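Local coordinates for DNA-binding protein (Silicibacter pomeroyi, PDB 3EUS) that probably binds DNA through a compact all-helical domain of the helix-turn-helix XRE/Cro-C1 family, at residues 19-23 against 44-48; 33-37 against 61-66. One frame throughout, in Å; residues are numbered along the deposited sequence.

Interaction 1 of 2, residues 19-23 against 44-48; sequences LRQAR and VAKVE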
# COMPACT_ATOMS: atom_id res chain seq x y z
N LEU A 19 -0.33 -9.84 -5.02
CA LEU A 19 0.30 -10.32 -3.76
C LEU A 19 0.55 -11.81 -3.87
O LEU A 19 1.65 -12.33 -3.56
CB LEU A 19 -0.59 -10.01 -2.61
CG LEU A 19 -0.61 -8.55 -2.19
CD1 LEU A 19 -1.69 -8.39 -1.10
CD2 LEU A 19 0.77 -8.15 -1.72
N ARG A 20 -0.46 -12.51 -4.33
CA ARG A 20 -0.34 -13.96 -4.46
C ARG A 20 0.70 -14.31 -5.51
O ARG A 20 1.49 -15.25 -5.33
CB ARG A 20 -1.71 -14.62 -4.81
CG ARG A 20 -1.63 -16.11 -5.10
CD ARG A 20 -3.01 -16.75 -5.49
NE ARG A 20 -3.81 -15.88 -6.37
CZ ARG A 20 -4.86 -15.15 -5.95
NH1 ARG A 20 -5.32 -15.26 -4.69
NH2 ARG A 20 -5.54 -14.39 -6.82
N GLN A 21 0.69 -13.63 -6.66
CA GLN A 21 1.61 -13.99 -7.73
C GLN A 21 3.07 -13.68 -7.33
O GLN A 21 3.97 -14.47 -7.66
CB GLN A 21 1.20 -13.30 -9.05
CG GLN A 21 1.42 -14.16 -10.34
CD GLN A 21 0.92 -15.61 -10.27
OE1 GLN A 21 -0.30 -15.88 -10.12
NE2 GLN A 21 1.86 -16.55 -10.38
N ALA A 22 3.29 -12.60 -6.57
CA ALA A 22 4.62 -12.35 -6.00
C ALA A 22 5.09 -13.55 -5.16
O ALA A 22 6.24 -13.99 -5.25
CB ALA A 22 4.68 -11.00 -5.20
N ARG A 23 4.21 -14.08 -4.31
CA ARG A 23 4.57 -15.18 -3.45
C ARG A 23 4.89 -16.41 -4.26
O ARG A 23 5.88 -17.07 -4.01
CB ARG A 23 3.44 -15.51 -2.48
CG ARG A 23 3.65 -16.74 -1.63
CD ARG A 23 2.56 -16.94 -0.67
NE ARG A 23 1.27 -17.16 -1.34
CZ ARG A 23 0.90 -18.30 -1.97
NH1 ARG A 23 1.70 -19.35 -2.05
NH2 ARG A 23 -0.29 -18.36 -2.52
N VAL A 44 -1.46 -14.75 5.65
CA VAL A 44 -1.24 -14.83 4.22
C VAL A 44 -2.51 -15.30 3.50
O VAL A 44 -2.93 -14.66 2.54
CB VAL A 44 -0.04 -15.69 3.88
CG1 VAL A 44 0.11 -15.89 2.32
CG2 VAL A 44 1.23 -15.02 4.46
N ALA A 45 -3.11 -16.39 3.97
CA ALA A 45 -4.36 -16.88 3.33
C ALA A 45 -5.44 -15.80 3.33
O ALA A 45 -6.12 -15.58 2.31
CB ALA A 45 -4.88 -18.15 4.03
N LYS A 46 -5.62 -15.14 4.46
CA LYS A 46 -6.66 -14.15 4.59
C LYS A 46 -6.42 -12.93 3.73
O LYS A 46 -7.35 -12.42 3.08
CB LYS A 46 -6.88 -13.74 6.04
CG LYS A 46 -7.65 -14.78 6.82
CD LYS A 46 -7.71 -14.43 8.31
CE LYS A 46 -8.67 -15.35 9.05
NZ LYS A 46 -9.07 -14.81 10.36
N VAL A 47 -5.18 -12.44 3.68
CA VAL A 47 -4.91 -11.32 2.81
C VAL A 47 -5.21 -11.66 1.34
O VAL A 47 -5.78 -10.85 0.60
CB VAL A 47 -3.44 -10.85 3.01
CG1 VAL A 47 -2.96 -9.97 1.85
CG2 VAL A 47 -3.29 -10.13 4.40
N GLU A 48 -4.75 -12.81 0.89
CA GLU A 48 -4.93 -13.23 -0.51
C GLU A 48 -6.37 -13.44 -0.97
O GLU A 48 -6.69 -13.25 -2.17
CB GLU A 48 -4.09 -14.49 -0.76
CG GLU A 48 -2.56 -14.15 -0.63
CD GLU A 48 -1.67 -15.30 -1.07
OE1 GLU A 48 -2.20 -16.39 -1.23
OE2 GLU A 48 -0.45 -15.12 -1.27
O HOH W 1 -7.69 -12.92 -4.36
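R23 and E48 join helix 10-25 to helix 41-48 by a buried salt bridge. In a Cro/C1-type helix-turn-helix domain, helix 41-48 corresponds to the recognition helix, so the bridge ties the probable DNA-reading helix to the first helix of the fold. The R23 chain leaves the backbone with CB already 4.1 Å from E48 OE2. R23 CD comes closer, 3.6 Å from the same E48 OE2, while flanking V44 CG1 at 4.0 Å. A bend at chi3 (63°) brings NE to the carboxylate. R23 NE donates to E48 OE2 at 2.7 Å in an almost straight bond (178°), lying in the guanidinium plane and meeting the oxygen on its syn side. R23 NH2 gives a longer, bent bond of 3.0 Å to the syn lone pair of E48 OE1, tilted out of that plane. This side-on, two-nitrogen grip is twisted, the planes of the two groups standing 34° apart. NH1, on the side turned away from E48, bonds to the backbone O of L28, and E48 OE1 also takes a bond from Q30 NE2, which helps fix the rotation of the carboxylate. A methionine in place of R23 would probably leave the buried carboxylate of E48 short of its countercharge and the carbonyl of L28 without this donor. The R20 side chain crosses the same glutamate obliquely, its CB and CG against the carboxylate, and R20 CA is 3.4 Å from E48 OE2. Beside this polar centre the contact turns apolar, where the side chains of L19 and V47 cross at about a right angle and L19 CD1 touches V47 CG1 at 3.6 Å.

Interaction 2 of 2, residues 33-37 against 61-66; sequences LAERL and KWMAAC
L33 and W62 both swing their CG opposite the main-chain nitrogen (chi1 177° and -177°), torsions that bring L33 CD2 over the indole face, where the two side chains cross at about a right angle. The CD2 methyl of L33 rests there in a CH-pi contact, 3.7 Å from the centroid of the W62 six-membered ring and nearest to W62 CE2 at 3.4 Å. The other methyl, L33 CD1, turns to helix 56-65 itself, packing on A65 CB at 3.5 Å and reaching the sulfur of C66. These contacts join helix 30-36, the first helix of the helix-turn-helix, to helix 56-65 and thereby close one side of the domain's hydrophobic core. L37 extends the seam: its CD1 approaches W62 CE3 obliquely, while CD2 lies 3.5 Å from K61 O and also packs on A65 CB. Both leucines thus meet the same alanine methyl. At the exposed margin R36 stretches out fully from CG to NE and donates from NH1 to A65 O at 2.7 Å. The carbonyl lies in the guanidinium plane and points almost straight at NH1, although the N-H itself is bent from the line (140°). Because A65 ends helix 56-65, the positive charge probably also interacts favourably with the helix dipole there. Of the K61 side chain, CB comes within 4.1 Å of L37 CD2; its remaining chain leads away, and the residue packs on E11 of the second subunit.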
# COMPACT_ATOMS: atom_id res chain seq x y z
N LEU A 33 5.91 -17.91 3.42
CA LEU A 33 5.83 -16.47 3.37
C LEU A 33 5.47 -15.94 4.76
O LEU A 33 6.09 -14.97 5.23
CB LEU A 33 4.86 -15.95 2.29
CG LEU A 33 4.70 -14.42 2.28
CD1 LEU A 33 6.08 -13.64 2.19
CD2 LEU A 33 3.64 -13.89 1.23
N ALA A 34 4.48 -16.56 5.42
CA ALA A 34 4.08 -16.10 6.75
C ALA A 34 5.27 -16.19 7.72
O ALA A 34 5.47 -15.29 8.52
CB ALA A 34 2.88 -16.87 7.28
N GLU A 35 6.06 -17.24 7.60
CA GLU A 35 7.21 -17.44 8.50
C GLU A 35 8.17 -16.26 8.30
O GLU A 35 8.66 -15.65 9.28
CB GLU A 35 7.93 -18.77 8.16
CG GLU A 35 7.39 -20.02 8.85
CD GLU A 35 7.76 -20.15 10.31
OE1 GLU A 35 8.95 -20.06 10.70
OE2 GLU A 35 6.82 -20.40 11.10
N ARG A 36 8.39 -15.88 7.04
CA ARG A 36 9.28 -14.76 6.73
C ARG A 36 8.75 -13.44 7.25
O ARG A 36 9.54 -12.54 7.55
CB ARG A 36 9.56 -14.62 5.25
CG ARG A 36 10.35 -15.74 4.64
CD ARG A 36 10.55 -15.45 3.16
NE ARG A 36 11.41 -16.44 2.55
CZ ARG A 36 11.94 -16.33 1.33
NH1 ARG A 36 11.67 -15.27 0.56
NH2 ARG A 36 12.75 -17.28 0.88
N LEU A 37 7.42 -13.34 7.39
CA LEU A 37 6.79 -12.13 7.88
C LEU A 37 6.51 -12.20 9.37
O LEU A 37 5.92 -11.24 9.88
CB LEU A 37 5.48 -11.89 7.15
CG LEU A 37 5.60 -11.64 5.66
CD1 LEU A 37 4.14 -11.55 5.05
CD2 LEU A 37 6.42 -10.39 5.40
N LYS A 61 6.58 -4.99 3.49
CA LYS A 61 7.26 -6.14 4.03
C LYS A 61 6.97 -7.42 3.20
O LYS A 61 7.84 -8.26 3.01
CB LYS A 61 6.86 -6.33 5.49
CG LYS A 61 7.44 -5.22 6.47
CD LYS A 61 6.81 -5.38 7.84
CE LYS A 61 7.36 -4.36 8.88
NZ LYS A 61 6.85 -4.56 10.29
N TRP A 62 5.74 -7.56 2.80
CA TRP A 62 5.29 -8.74 1.97
C TRP A 62 6.09 -8.74 0.66
O TRP A 62 6.65 -9.75 0.25
CB TRP A 62 3.81 -8.57 1.63
CG TRP A 62 3.12 -9.69 0.86
CD1 TRP A 62 3.33 -10.04 -0.44
CD2 TRP A 62 2.01 -10.46 1.31
NE1 TRP A 62 2.44 -11.03 -0.82
CE2 TRP A 62 1.63 -11.31 0.24
CE3 TRP A 62 1.33 -10.54 2.51
CZ2 TRP A 62 0.60 -12.23 0.36
CZ3 TRP A 62 0.29 -11.43 2.61
CH2 TRP A 62 -0.07 -12.27 1.53
N MET A 63 6.15 -7.60 -0.01
CA MET A 63 6.82 -7.54 -1.30
C MET A 63 8.31 -7.78 -1.15
O MET A 63 8.89 -8.46 -1.95
CB MET A 63 6.49 -6.22 -2.03
CG MET A 63 5.00 -6.15 -2.46
SD MET A 63 4.31 -7.49 -3.47
CE MET A 63 5.34 -7.41 -4.94
N ALA A 64 8.93 -7.24 -0.11
CA ALA A 64 10.32 -7.52 0.17
C ALA A 64 10.59 -8.97 0.48
O ALA A 64 11.63 -9.51 0.05
CB ALA A 64 10.84 -6.64 1.40
N ALA A 65 9.71 -9.60 1.22
CA ALA A 65 9.85 -11.04 1.55
C ALA A 65 9.70 -11.92 0.32
O ALA A 65 10.23 -13.02 0.29
CB ALA A 65 8.84 -11.48 2.65
N CYS A 66 9.01 -11.41 -0.69
CA CYS A 66 8.84 -12.11 -1.97
C CYS A 66 9.86 -11.66 -2.98
O CYS A 66 9.76 -12.07 -4.12
CB CYS A 66 7.45 -11.86 -2.54
SG CYS A 66 6.05 -12.54 -1.54

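Interaction 1 is the more central and more fully buried; interaction 2 runs from the core to an exposed rim. They use different pairs of helices, yet the two halves of the helix-turn-helix, 30-36 and 41-48, are divided between them. Their chemistry differs accordingly: a buried ion pair with a small apolar flank in interaction 1, and mostly methyl and ring packing, with one charged hydrogen bond at the surface, in interaction 2. W62 links them: its NE1 probably bonds to L19 O at 3.1 Å, and its ring packs against V47 and E48. C66 SG, packed against R23 CA, makes a second junction.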